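Local coordinates for protein Fe-superoxide dismutase homolog (Plasmodium berghei, PDB 2A03) that probably converts superoxide radicals to hydrogen peroxide and molecular oxygen at a metal site, occupied here by manganese, and so removes a toxic by-product of the cell, at residues Ala41-Lys46 and Trp168-Tyr173; Thr62-Leu65 and Ala71-Asn74; Glu103-Gln106 and Ser111-Asn114; Trp133-Lys138 and Val143-His148; Pro161-Asp166 and Asn189-Asn194. All blocks are in the same frame, centred on the assembly; numbering follows the deposited sequence.

Contact 1 of 5, residues Ala41-Lys46 and Trp168-Tyr173. With MN (manganese (II) ion), chain C.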
# COMPACT_ATOMS: atom_id res chain seq x y z
N ALA A 41 -7.38 -14.89 -4.05
CA ALA A 41 -7.10 -15.97 -4.98
C ALA A 41 -5.69 -15.87 -5.54
O ALA A 41 -4.99 -16.87 -5.67
CB ALA A 41 -8.10 -15.97 -6.12
N GLY A 42 -5.29 -14.65 -5.89
CA GLY A 42 -3.97 -14.43 -6.47
C GLY A 42 -2.85 -14.80 -5.51
O GLY A 42 -1.81 -15.27 -5.94
N TYR A 43 -3.04 -14.58 -4.21
CA TYR A 43 -2.01 -14.93 -3.25
C TYR A 43 -1.89 -16.44 -3.19
O TYR A 43 -0.79 -16.99 -3.11
CB TYR A 43 -2.29 -14.34 -1.86
CG TYR A 43 -2.17 -12.83 -1.75
CD1 TYR A 43 -0.99 -12.16 -2.10
CD2 TYR A 43 -3.22 -12.07 -1.28
CE1 TYR A 43 -0.88 -10.79 -1.99
CE2 TYR A 43 -3.13 -10.69 -1.17
CZ TYR A 43 -1.97 -10.05 -1.52
OH TYR A 43 -1.89 -8.68 -1.36
N VAL A 44 -3.01 -17.14 -3.26
CA VAL A 44 -3.00 -18.60 -3.29
C VAL A 44 -2.28 -19.09 -4.56
O VAL A 44 -1.39 -19.94 -4.51
CB VAL A 44 -4.42 -19.17 -3.23
CG1 VAL A 44 -4.41 -20.70 -3.29
CG2 VAL A 44 -5.14 -18.68 -1.96
N ASN A 45 -2.65 -18.53 -5.70
CA ASN A 45 -2.07 -18.98 -6.95
C ASN A 45 -0.57 -18.68 -7.01
O ASN A 45 0.22 -19.51 -7.50
CB ASN A 45 -2.79 -18.31 -8.11
CG ASN A 45 -4.25 -18.74 -8.23
OD1 ASN A 45 -4.68 -19.73 -7.64
ND2 ASN A 45 -5.01 -17.96 -9.00
N LYS A 46 -0.17 -17.51 -6.52
CA LYS A 46 1.24 -17.14 -6.56
C LYS A 46 2.06 -17.99 -5.59
O LYS A 46 3.17 -18.41 -5.91
CB LYS A 46 1.42 -15.65 -6.27
N TRP A 168 -4.88 -2.16 3.44
CA TRP A 168 -4.39 -1.97 2.05
C TRP A 168 -5.44 -1.17 1.28
O TRP A 168 -6.65 -1.40 1.45
CB TRP A 168 -4.18 -3.31 1.33
CG TRP A 168 -2.98 -4.09 1.78
CD1 TRP A 168 -2.69 -4.52 3.06
CD2 TRP A 168 -1.90 -4.55 0.96
NE1 TRP A 168 -1.50 -5.20 3.07
CE2 TRP A 168 -1.00 -5.24 1.80
CE3 TRP A 168 -1.61 -4.44 -0.40
CZ2 TRP A 168 0.17 -5.81 1.31
CZ3 TRP A 168 -0.46 -5.02 -0.87
CH2 TRP A 168 0.42 -5.69 -0.02
N GLU A 169 -5.00 -0.27 0.40
CA GLU A 169 -5.94 0.58 -0.34
C GLU A 169 -7.00 -0.23 -1.12
O GLU A 169 -8.14 0.23 -1.27
CB GLU A 169 -5.19 1.56 -1.26
CG GLU A 169 -4.58 2.70 -0.48
CD GLU A 169 -3.67 3.64 -1.27
OE1 GLU A 169 -2.97 3.21 -2.21
OE2 GLU A 169 -3.63 4.83 -0.88
N HIS A 170 -6.65 -1.43 -1.58
CA HIS A 170 -7.57 -2.26 -2.38
C HIS A 170 -8.78 -2.74 -1.59
O HIS A 170 -9.79 -3.15 -2.17
CB HIS A 170 -6.85 -3.47 -3.03
CG HIS A 170 -6.33 -4.51 -2.06
ND1 HIS A 170 -5.00 -4.88 -2.02
CD2 HIS A 170 -6.98 -5.28 -1.15
CE1 HIS A 170 -4.85 -5.82 -1.09
NE2 HIS A 170 -6.03 -6.08 -0.55
N ALA A 171 -8.67 -2.73 -0.27
CA ALA A 171 -9.76 -3.13 0.59
C ALA A 171 -10.90 -2.13 0.52
O ALA A 171 -12.05 -2.50 0.78
CB ALA A 171 -9.28 -3.27 2.05
N TYR A 172 -10.60 -0.88 0.15
CA TYR A 172 -11.61 0.19 0.20
C TYR A 172 -11.66 1.15 -0.98
O TYR A 172 -12.60 1.93 -1.10
CB TYR A 172 -11.47 0.97 1.51
CG TYR A 172 -10.15 1.70 1.70
CD1 TYR A 172 -9.94 2.99 1.17
CD2 TYR A 172 -9.11 1.12 2.43
CE1 TYR A 172 -8.73 3.65 1.37
CE2 TYR A 172 -7.92 1.76 2.63
CZ TYR A 172 -7.72 3.04 2.11
OH TYR A 172 -6.52 3.67 2.32
N TYR A 173 -10.69 1.11 -1.88
CA TYR A 173 -10.61 2.13 -2.91
C TYR A 173 -11.80 2.13 -3.85
O TYR A 173 -12.21 3.18 -4.32
CB TYR A 173 -9.29 2.05 -3.72
CG TYR A 173 -8.80 3.44 -4.03
CD1 TYR A 173 -8.08 4.15 -3.07
CD2 TYR A 173 -9.15 4.07 -5.22
CE1 TYR A 173 -7.67 5.44 -3.32
CE2 TYR A 173 -8.75 5.37 -5.48
CZ TYR A 173 -8.01 6.05 -4.53
OH TYR A 173 -7.61 7.32 -4.78
MN MN C . -6.48 -7.22 1.18
O HOH W 1 -4.33 -6.94 1.98
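Tyr-43 sends its ring out of helix 29-51 with CG anti to the carbonyl carbon (chi1 -69°), and Trp-168 has a like first torsion on the facing loop; the two side chains come at each other from opposite directions. His-170 differs: its chi1 of 67° places CG between the backbone N and carbonyl carbon and turns the imidazole in toward the manganese ion. The phenol oxygen does all the touching across the contact. Tyr-43 OH rests over one face of the indole, out toward the rim of its six-membered ring, at 4.0 Å from Trp-168 CZ3. The same oxygen approaches the imidazole obliquely, 4.1 Å from His-170 CE1, while His-170 NE2 binds the manganese at 2.1 Å.

The metal-bound water, with its oxygen 2.3 Å from the manganese, sits above the same face of the Trp-168 indole, again displaced toward the rim. His-35, His-82 and Asp-166 complete the five ligands. The tyrosine hydroxyl takes its hydrogen bond from elsewhere, from Gln-78 NE2, and the ND1 of His-170 pairs with Glu-169 of the second subunit, a link that the symmetry of the dimer repeats in reverse.

Two kinds of ordering therefore coincide in this buried site. Imidazole rotation is fixed at both nitrogens, one by the metal and one by the partner subunit. A phenol and an indole meanwhile form an ordered wall beside the metal-bound water, consistent with the active site of iron and manganese superoxide dismutases, where an aromatic, hydrogen-bonded outer shell frames the metal.

Contact 2 of 5, residues Thr62-Leu65 and Ala71-Asn74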
# COMPACT_ATOMS: atom_id res chain seq x y z
N THR A 62 0.25 -23.64 7.09
CA THR A 62 0.86 -23.61 8.43
C THR A 62 2.37 -23.89 8.43
O THR A 62 3.15 -23.12 8.99
CB THR A 62 0.16 -24.62 9.36
OG1 THR A 62 -1.23 -24.27 9.45
CG2 THR A 62 0.78 -24.62 10.75
N ASP A 63 2.78 -25.00 7.83
CA ASP A 63 4.21 -25.32 7.73
C ASP A 63 4.97 -24.17 7.03
O ASP A 63 6.00 -23.71 7.51
CB ASP A 63 4.42 -26.64 6.97
CG ASP A 63 4.14 -27.89 7.84
OD1 ASP A 63 3.99 -27.76 9.08
OD2 ASP A 63 4.09 -29.02 7.27
N ILE A 64 4.43 -23.71 5.90
CA ILE A 64 5.09 -22.67 5.11
C ILE A 64 5.20 -21.34 5.88
O ILE A 64 6.22 -20.65 5.81
CB ILE A 64 4.35 -22.48 3.76
CG1 ILE A 64 4.57 -23.71 2.87
CG2 ILE A 64 4.81 -21.20 3.04
CD1 ILE A 64 3.67 -23.76 1.64
N LEU A 65 4.16 -20.99 6.63
CA LEU A 65 4.20 -19.78 7.46
C LEU A 65 5.30 -19.81 8.53
O LEU A 65 5.91 -18.80 8.82
CB LEU A 65 2.84 -19.54 8.12
CG LEU A 65 1.72 -19.09 7.17
CD1 LEU A 65 0.34 -19.25 7.84
CD2 LEU A 65 1.93 -17.67 6.73
N ALA A 71 9.10 -13.39 -0.66
CA ALA A 71 7.84 -13.46 -1.40
C ALA A 71 6.96 -14.65 -1.02
O ALA A 71 5.74 -14.55 -1.03
CB ALA A 71 8.12 -13.48 -2.91
N ILE A 72 7.59 -15.78 -0.70
CA ILE A 72 6.85 -16.97 -0.29
C ILE A 72 6.07 -16.71 1.00
O ILE A 72 4.89 -17.06 1.10
CB ILE A 72 7.79 -18.22 -0.14
CG1 ILE A 72 8.23 -18.69 -1.53
CG2 ILE A 72 7.08 -19.38 0.60
CD1 ILE A 72 9.23 -19.85 -1.54
N PHE A 73 6.73 -16.12 1.98
CA PHE A 73 6.06 -15.76 3.23
C PHE A 73 4.97 -14.71 2.96
O PHE A 73 3.83 -14.83 3.44
CB PHE A 73 7.04 -15.24 4.28
CG PHE A 73 6.36 -14.74 5.51
CD1 PHE A 73 5.85 -15.64 6.44
CD2 PHE A 73 6.12 -13.39 5.69
CE1 PHE A 73 5.15 -15.20 7.55
CE2 PHE A 73 5.42 -12.94 6.79
CZ PHE A 73 4.93 -13.83 7.72
N ASN A 74 5.32 -13.69 2.19
CA ASN A 74 4.36 -12.63 1.90
C ASN A 74 3.07 -13.18 1.33
O ASN A 74 1.97 -12.82 1.76
CB ASN A 74 4.97 -11.58 0.96
CG ASN A 74 5.98 -10.74 1.65
OD1 ASN A 74 6.00 -10.68 2.89
ND2 ASN A 74 6.84 -10.08 0.89
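Ile-64 and Leu-65 meet Ile-72 and Phe-73 where two successive helices, 61-67 and 70-87, pack together within the alpha-hairpin domain of the iron and manganese superoxide dismutases. The shared surface is modest, 164 Å² summed over both sides, and no hydrogen bond spans it.

Aliphatic packing is the smaller part. Both isoleucines hold CG2 opposite the backbone N and beside the carbonyl carbon, and these short branches touch, Ile-64 CG2 lying 3.8 Å from Ile-72 CG2 as the side chains cross at about a right angle. The apolar cluster continues into helix 29-51, where Ile-51 touches Ile-64, and Leu-47 and Leu-50 touch Ile-72.

The aromatic part is larger and built differently. With CG of Phe-73 anti to its N (chi1 174°), the ring reaches across to helix 61-67 and presents its rim. One leucine methyl is part of this meeting, Leu-65 CD2 standing 4.1 Å from Phe-73 CE1. The other part comes from the main chain: Leu-65 O lies at the ring edge, close to its plane, 3.9 Å from Phe-73 CE1.

Contact 3 of 5, residues Glu103-Gln106 and Ser111-Asn114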
# COMPACT_ATOMS: atom_id res chain seq x y z
N GLU A 103 -17.17 -8.44 27.89
CA GLU A 103 -16.51 -8.34 29.20
C GLU A 103 -15.04 -7.96 29.07
O GLU A 103 -14.55 -7.07 29.75
CB GLU A 103 -16.55 -9.68 29.96
CG GLU A 103 -17.91 -10.31 30.13
CD GLU A 103 -17.94 -11.37 31.24
OE1 GLU A 103 -17.08 -11.34 32.14
OE2 GLU A 103 -18.86 -12.21 31.22
N LYS A 104 -14.35 -8.70 28.20
CA LYS A 104 -12.91 -8.59 28.00
C LYS A 104 -12.49 -7.21 27.47
O LYS A 104 -11.52 -6.62 27.96
CB LYS A 104 -12.45 -9.70 27.04
CG LYS A 104 -10.96 -9.96 27.03
CD LYS A 104 -10.48 -10.60 28.33
CE LYS A 104 -9.01 -10.98 28.21
NZ LYS A 104 -8.29 -10.73 29.46
N ILE A 105 -13.22 -6.69 26.49
CA ILE A 105 -12.95 -5.33 25.97
C ILE A 105 -13.23 -4.25 27.04
O ILE A 105 -12.45 -3.32 27.22
CB ILE A 105 -13.78 -5.07 24.70
CG1 ILE A 105 -13.25 -5.93 23.56
CG2 ILE A 105 -13.74 -3.58 24.32
CD1 ILE A 105 -14.02 -5.77 22.24
N GLN A 106 -14.36 -4.39 27.74
CA GLN A 106 -14.70 -3.52 28.85
C GLN A 106 -13.59 -3.43 29.87
O GLN A 106 -13.26 -2.35 30.35
CB GLN A 106 -15.95 -4.02 29.58
CG GLN A 106 -17.17 -3.74 28.79
CD GLN A 106 -18.41 -4.36 29.34
OE1 GLN A 106 -19.46 -4.16 28.76
NE2 GLN A 106 -18.32 -5.12 30.46
N SER A 111 -13.97 0.51 28.22
CA SER A 111 -15.27 0.40 27.59
C SER A 111 -15.14 0.05 26.11
O SER A 111 -14.06 0.15 25.53
CB SER A 111 -16.02 1.73 27.72
OG SER A 111 -15.49 2.68 26.82
N PHE A 112 -16.25 -0.33 25.49
CA PHE A 112 -16.25 -0.56 24.05
C PHE A 112 -15.89 0.72 23.26
O PHE A 112 -15.08 0.68 22.31
CB PHE A 112 -17.59 -1.12 23.58
CG PHE A 112 -17.67 -1.29 22.07
CD1 PHE A 112 -16.71 -2.04 21.40
CD2 PHE A 112 -18.68 -0.67 21.34
CE1 PHE A 112 -16.76 -2.19 20.01
CE2 PHE A 112 -18.73 -0.81 19.97
CZ PHE A 112 -17.77 -1.59 19.30
N ASN A 113 -16.47 1.85 23.65
CA ASN A 113 -16.23 3.12 22.96
C ASN A 113 -14.76 3.53 22.94
O ASN A 113 -14.29 4.05 21.94
CB ASN A 113 -17.08 4.24 23.54
CG ASN A 113 -18.56 4.14 23.13
OD1 ASN A 113 -18.92 3.50 22.13
ND2 ASN A 113 -19.43 4.80 23.91
N ASN A 114 -14.05 3.29 24.04
CA ASN A 114 -12.62 3.62 24.10
C ASN A 114 -11.84 2.71 23.14
O ASN A 114 -11.01 3.17 22.36
CB ASN A 114 -12.07 3.51 25.53
CG ASN A 114 -10.59 3.98 25.66
OD1 ASN A 114 -10.13 4.94 25.01
ND2 ASN A 114 -9.84 3.30 26.53
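Ile-105 pushes its CG2 methyl against the start of helix 112-125, where it overlaps the backbone more than any side chain. CG2 is 3.9 Å from Ser-111 O and equally far from Phe-112 CA, while the phenyl ring is a looser neighbour, with Phe-112 CD1 at 4.4 Å and the methyl at the ring's edge, near its plane. A chi1 of -69° explains the choice of branch: it swings CG1 away from the carbonyl carbon and sets CG2 beside it, on the side where the next helix begins.

Helices 100-109 and 112-125 are joined by a very short turn, and the chain is correspondingly close here, Gln-106 CA and Ser-111 CA lying 4.2 Å apart. Gln-106 O comes within 3.6 Å of Ser-111 N. The glutamine side chain turns elsewhere, its OE1 accepting from Lys-102 one turn back on the same helix.

Ser-111 is the N-cap of the second helix. Its hydroxyl oxygen accepts from the backbone of Asn-114 across 3.2 Å from OG to N, with a fairly straight angle of 160° at the hydrogen. The apolar side continues inward, where Ile-105 also touches Leu-142 and Trp-193, and Phe-112 rests on Pro-97.

The example separates two tasks at this helix-to-helix turn. A serine oxygen satisfies one of the amides that the first turn cannot pair internally, whereas dispersion contact between a methyl group and the main chain contributes to the packing of the two helices, and no hydrogen bond crosses between the segments.

Contact 4 of 5, residues Trp133-Lys138 and Val143-His148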
# COMPACT_ATOMS: atom_id res chain seq x y z
N TRP A 133 -5.06 -5.07 14.19
CA TRP A 133 -5.40 -6.30 14.89
C TRP A 133 -5.86 -6.04 16.30
O TRP A 133 -5.25 -5.24 17.03
CB TRP A 133 -4.17 -7.22 14.99
CG TRP A 133 -3.51 -7.51 13.68
CD1 TRP A 133 -2.53 -6.77 13.07
CD2 TRP A 133 -3.74 -8.65 12.83
NE1 TRP A 133 -2.16 -7.36 11.89
CE2 TRP A 133 -2.87 -8.52 11.72
CE3 TRP A 133 -4.59 -9.76 12.90
CZ2 TRP A 133 -2.84 -9.45 10.67
CZ3 TRP A 133 -4.56 -10.70 11.85
CH2 TRP A 133 -3.70 -10.53 10.76
N LEU A 134 -6.94 -6.71 16.69
CA LEU A 134 -7.22 -6.98 18.09
C LEU A 134 -6.56 -8.32 18.41
O LEU A 134 -6.78 -9.31 17.70
CB LEU A 134 -8.71 -7.06 18.35
CG LEU A 134 -9.11 -7.40 19.79
CD1 LEU A 134 -8.50 -6.43 20.82
CD2 LEU A 134 -10.62 -7.39 19.91
N ALA A 135 -5.74 -8.34 19.45
CA ALA A 135 -4.99 -9.55 19.79
C ALA A 135 -4.89 -9.77 21.30
O ALA A 135 -4.95 -8.82 22.08
CB ALA A 135 -3.58 -9.48 19.17
N LEU A 136 -4.75 -11.03 21.69
CA LEU A 136 -4.51 -11.36 23.09
C LEU A 136 -3.00 -11.48 23.29
O LEU A 136 -2.32 -12.20 22.55
CB LEU A 136 -5.17 -12.68 23.47
CG LEU A 136 -5.27 -12.97 24.96
CD1 LEU A 136 -6.25 -12.03 25.66
CD2 LEU A 136 -5.69 -14.42 25.17
N ASN A 137 -2.47 -10.74 24.25
CA ASN A 137 -1.02 -10.77 24.48
C ASN A 137 -0.69 -11.83 25.53
O ASN A 137 -1.60 -12.45 26.10
CB ASN A 137 -0.47 -9.39 24.85
CG ASN A 137 -0.79 -8.96 26.28
OD1 ASN A 137 -1.34 -9.73 27.06
ND2 ASN A 137 -0.45 -7.73 26.61
N LYS A 138 0.60 -12.03 25.77
CA LYS A 138 1.07 -13.10 26.65
C LYS A 138 0.64 -12.94 28.11
O LYS A 138 0.68 -13.90 28.86
CB LYS A 138 2.59 -13.23 26.57
CG LYS A 138 3.06 -13.89 25.28
CD LYS A 138 4.57 -13.74 25.07
CE LYS A 138 4.96 -13.94 23.58
NZ LYS A 138 4.54 -15.28 23.07
N VAL A 143 -4.90 -6.38 23.24
CA VAL A 143 -4.10 -5.25 22.81
C VAL A 143 -4.43 -4.91 21.37
O VAL A 143 -4.93 -5.75 20.61
CB VAL A 143 -2.55 -5.52 22.97
CG1 VAL A 143 -2.16 -5.51 24.41
CG2 VAL A 143 -2.14 -6.85 22.34
N ILE A 144 -4.19 -3.65 21.00
CA ILE A 144 -4.34 -3.23 19.62
C ILE A 144 -2.97 -3.28 18.98
O ILE A 144 -2.00 -2.78 19.55
CB ILE A 144 -4.93 -1.81 19.53
CG1 ILE A 144 -6.43 -1.85 19.83
CG2 ILE A 144 -4.69 -1.20 18.16
CD1 ILE A 144 -6.98 -0.51 20.24
N LEU A 145 -2.87 -3.90 17.80
CA LEU A 145 -1.60 -3.98 17.08
C LEU A 145 -1.79 -3.60 15.64
O LEU A 145 -2.90 -3.68 15.09
CB LEU A 145 -1.01 -5.39 17.15
CG LEU A 145 -0.80 -6.02 18.54
CD1 LEU A 145 -0.56 -7.49 18.43
CD2 LEU A 145 0.35 -5.37 19.29
N GLN A 146 -0.70 -3.17 15.01
CA GLN A 146 -0.72 -2.93 13.58
C GLN A 146 0.52 -3.53 12.96
O GLN A 146 1.57 -3.61 13.59
CB GLN A 146 -0.83 -1.44 13.27
CG GLN A 146 0.37 -0.60 13.72
CD GLN A 146 0.18 0.89 13.46
OE1 GLN A 146 -0.10 1.32 12.34
NE2 GLN A 146 0.33 1.68 14.49
N THR A 147 0.38 -3.97 11.71
CA THR A 147 1.47 -4.56 10.96
C THR A 147 1.50 -3.97 9.56
O THR A 147 0.53 -3.44 9.07
CB THR A 147 1.33 -6.10 10.86
OG1 THR A 147 0.12 -6.43 10.17
CG2 THR A 147 1.37 -6.75 12.24
N HIS A 148 2.67 -4.07 8.95
CA HIS A 148 2.92 -3.51 7.65
C HIS A 148 2.86 -4.64 6.63
O HIS A 148 3.36 -5.74 6.89
CB HIS A 148 4.28 -2.84 7.62
CG HIS A 148 4.37 -1.74 6.61
ND1 HIS A 148 3.45 -0.71 6.55
CD2 HIS A 148 5.26 -1.52 5.61
CE1 HIS A 148 3.78 0.10 5.57
NE2 HIS A 148 4.87 -0.36 4.98
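Trp-133 and Leu-145 bond main chain to main chain in both directions: Trp-133 N reaches Leu-145 O at 2.7 Å, and Leu-145 N returns to Trp-133 O at 2.8 Å. Ala-135 and Val-143 form a second hydrogen-bonded pair, equally tight, with Leu-134 and Ile-144 as the non-hydrogen-bonded pair between. One face carries Trp-133, Ala-135, Val-143 and Leu-145, where Ala-135 CB packs 3.7 Å from Leu-145 CD1. The indole edge adds a polar tie. A chi1 of 61° sets Thr-147 OG1 between its backbone N and carbonyl carbon, in the indole plane, and the N-H points nearly straight (170°) at it, 3.0 Å from Trp-133 NE1 to Thr-147 OG1. Thr-147 in turn bonds to Gly-151 O.

Only past Leu-136 does the contact thin. There Asn-137 ND2 meets Val-143 CG1 at 3.6 Å while its OD1 is held by Lys-141 N. Gln-146 points away on the exposed side, and its OE1 is hydrogen-bonded to His-126 ND1.

Over residues 133-136 and 143-148 the two directions make 127°, well short of 180°, which reflects strand twist. With strand 160-166 on the other flank of 130-136, this beta hairpin supplies two strands of the three-stranded antiparallel sheet characteristic of the C-terminal domain of iron and manganese superoxide dismutases.

Contact 5 of 5, residues Pro161-Asp166 and Asn189-Asn194. With MN (manganese (II) ion), chain C.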
# COMPACT_ATOMS: atom_id res chain seq x y z
N PRO A 161 -4.19 -13.41 17.44
CA PRO A 161 -5.20 -12.64 16.74
C PRO A 161 -6.64 -13.00 17.11
O PRO A 161 -7.01 -14.20 17.24
CB PRO A 161 -4.92 -12.94 15.25
CG PRO A 161 -3.50 -13.45 15.21
CD PRO A 161 -3.35 -14.19 16.51
N ILE A 162 -7.44 -11.95 17.27
CA ILE A 162 -8.85 -12.06 17.65
C ILE A 162 -9.74 -11.54 16.52
O ILE A 162 -10.73 -12.17 16.16
CB ILE A 162 -9.11 -11.29 18.96
CG1 ILE A 162 -8.25 -11.84 20.09
CG2 ILE A 162 -10.57 -11.34 19.36
CD1 ILE A 162 -8.45 -13.33 20.41
N LEU A 163 -9.35 -10.37 15.99
CA LEU A 163 -9.98 -9.75 14.82
C LEU A 163 -8.94 -8.97 14.04
O LEU A 163 -7.93 -8.53 14.60
CB LEU A 163 -11.07 -8.76 15.24
CG LEU A 163 -12.31 -9.31 15.92
CD1 LEU A 163 -13.05 -8.14 16.59
CD2 LEU A 163 -13.23 -10.05 14.91
N THR A 164 -9.18 -8.78 12.74
CA THR A 164 -8.32 -7.91 11.94
C THR A 164 -9.18 -7.11 10.96
O THR A 164 -10.28 -7.50 10.61
CB THR A 164 -7.23 -8.71 11.12
OG1 THR A 164 -6.17 -7.83 10.70
CG2 THR A 164 -7.82 -9.36 9.87
N CYS A 165 -8.63 -5.99 10.52
CA CYS A 165 -9.21 -5.20 9.47
C CYS A 165 -8.08 -4.84 8.49
O CYS A 165 -7.02 -4.36 8.89
CB CYS A 165 -9.85 -3.96 10.06
SG CYS A 165 -10.48 -2.79 8.88
N ASP A 166 -8.31 -5.14 7.22
CA ASP A 166 -7.38 -4.83 6.13
C ASP A 166 -7.41 -3.32 5.84
O ASP A 166 -8.47 -2.76 5.57
CB ASP A 166 -7.83 -5.62 4.90
CG ASP A 166 -6.78 -5.68 3.78
OD1 ASP A 166 -5.71 -5.04 3.88
OD2 ASP A 166 -7.04 -6.40 2.79
N ASN A 189 -19.90 -1.83 11.30
CA ASN A 189 -21.19 -2.45 11.01
C ASN A 189 -21.07 -3.93 10.62
O ASN A 189 -22.07 -4.63 10.51
CB ASN A 189 -21.93 -1.70 9.89
CG ASN A 189 -22.26 -0.29 10.28
OD1 ASN A 189 -22.95 -0.07 11.26
ND2 ASN A 189 -21.75 0.68 9.54
N LEU A 190 -19.83 -4.38 10.42
CA LEU A 190 -19.57 -5.71 9.88
C LEU A 190 -18.88 -6.67 10.85
O LEU A 190 -18.91 -7.89 10.66
CB LEU A 190 -18.69 -5.59 8.62
CG LEU A 190 -19.34 -4.86 7.45
CD1 LEU A 190 -18.39 -4.79 6.26
CD2 LEU A 190 -20.65 -5.53 7.06
N VAL A 191 -18.26 -6.12 11.89
CA VAL A 191 -17.40 -6.89 12.78
C VAL A 191 -18.15 -8.06 13.41
O VAL A 191 -19.23 -7.91 13.96
CB VAL A 191 -16.66 -5.99 13.84
CG1 VAL A 191 -17.63 -5.19 14.63
CG2 VAL A 191 -15.84 -6.86 14.78
N ASN A 192 -17.55 -9.24 13.27
CA ASN A 192 -18.13 -10.52 13.70
C ASN A 192 -17.70 -10.87 15.12
O ASN A 192 -16.63 -11.46 15.34
CB ASN A 192 -17.68 -11.61 12.71
CG ASN A 192 -18.46 -12.91 12.87
OD1 ASN A 192 -18.91 -13.25 13.96
ND2 ASN A 192 -18.60 -13.63 11.79
N TRP A 193 -18.53 -10.51 16.10
CA TRP A 193 -18.25 -10.76 17.51
C TRP A 193 -18.27 -12.25 17.85
O TRP A 193 -17.62 -12.67 18.81
CB TRP A 193 -19.22 -9.97 18.42
CG TRP A 193 -19.09 -8.48 18.25
CD1 TRP A 193 -20.05 -7.62 17.81
CD2 TRP A 193 -17.92 -7.68 18.51
NE1 TRP A 193 -19.55 -6.33 17.77
CE2 TRP A 193 -18.25 -6.34 18.20
CE3 TRP A 193 -16.63 -7.97 18.96
CZ2 TRP A 193 -17.34 -5.29 18.34
CZ3 TRP A 193 -15.72 -6.94 19.11
CH2 TRP A 193 -16.08 -5.60 18.78
N ASN A 194 -18.99 -13.05 17.08
CA ASN A 194 -18.98 -14.50 17.31
C ASN A 194 -17.61 -15.10 17.02
O ASN A 194 -17.12 -15.93 17.80
CB ASN A 194 -20.08 -15.20 16.51
CG ASN A 194 -21.46 -14.94 17.11
OD1 ASN A 194 -21.60 -14.72 18.32
ND2 ASN A 194 -22.49 -14.97 16.27
MN MN C . -6.48 -7.22 1.18
O HOH W 1 -4.33 -6.94 1.98
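Before Leu-163 reaches Val-191 and Trp-193, the chain runs through Pro-161, packed on Trp-80 and Phe-84 of helix 70-87, and turns a corner at Ile-162. There Ile-162 and Leu-163 both face Leu-134 of the neighbouring strand, a classic beta bulge.

Leu-163 then makes every contact. Its chi1 of -66° holds CG opposite the carbonyl carbon, and the forked end enters the bend ahead of helix 193-204. CD1 touches Val-191 CG2 at 3.6 Å and meets the indole obliquely, 3.9 Å from Trp-193 CZ3. The other methyl, CD2, lies 3.7 Å from Asn-192 O. Val-191 CG2 also sits over one face of the Trp-193 ring, so methyl and indole converge on the leucine, while Asn-192 caps the helix through Phe-195 N.

Beyond Thr-164 and Cys-165, Asp-166 ends the strand at the metal: OD2 binds the manganese at 1.9 Å, and OD1 accepts a hydrogen bond from Trp-168 N and a weak one from the metal-bound water. The strand thus joins an apolar core to the site of three histidines, an aspartate and a water that defines the iron and manganese superoxide dismutase family.

Overall arrangement
From the N terminus, helix 29-51 supplies the first half of contact 1, whose loop stays open while three others form within it. Contact 2 closes first, turning helix 61-67 onto helix 70-87 in the alpha-hairpin domain. Contacts 3 and 4 follow in series, the turn between helices 100-109 and 112-125 and then the hairpin of the C-terminal domain, meeting where Lys-104 packs on Leu-136. Contact 5 opens with strand 160-166 before contact 1 closes at 168-173, so these two cross, and both reach the manganese. When contact 5 closes at 189-194, Trp-193 meets Ile-105 and Phe-112 of contact 3, while strand 160-166 shares a sheet with contact 4. Of the five, only contact 1 spans both domains.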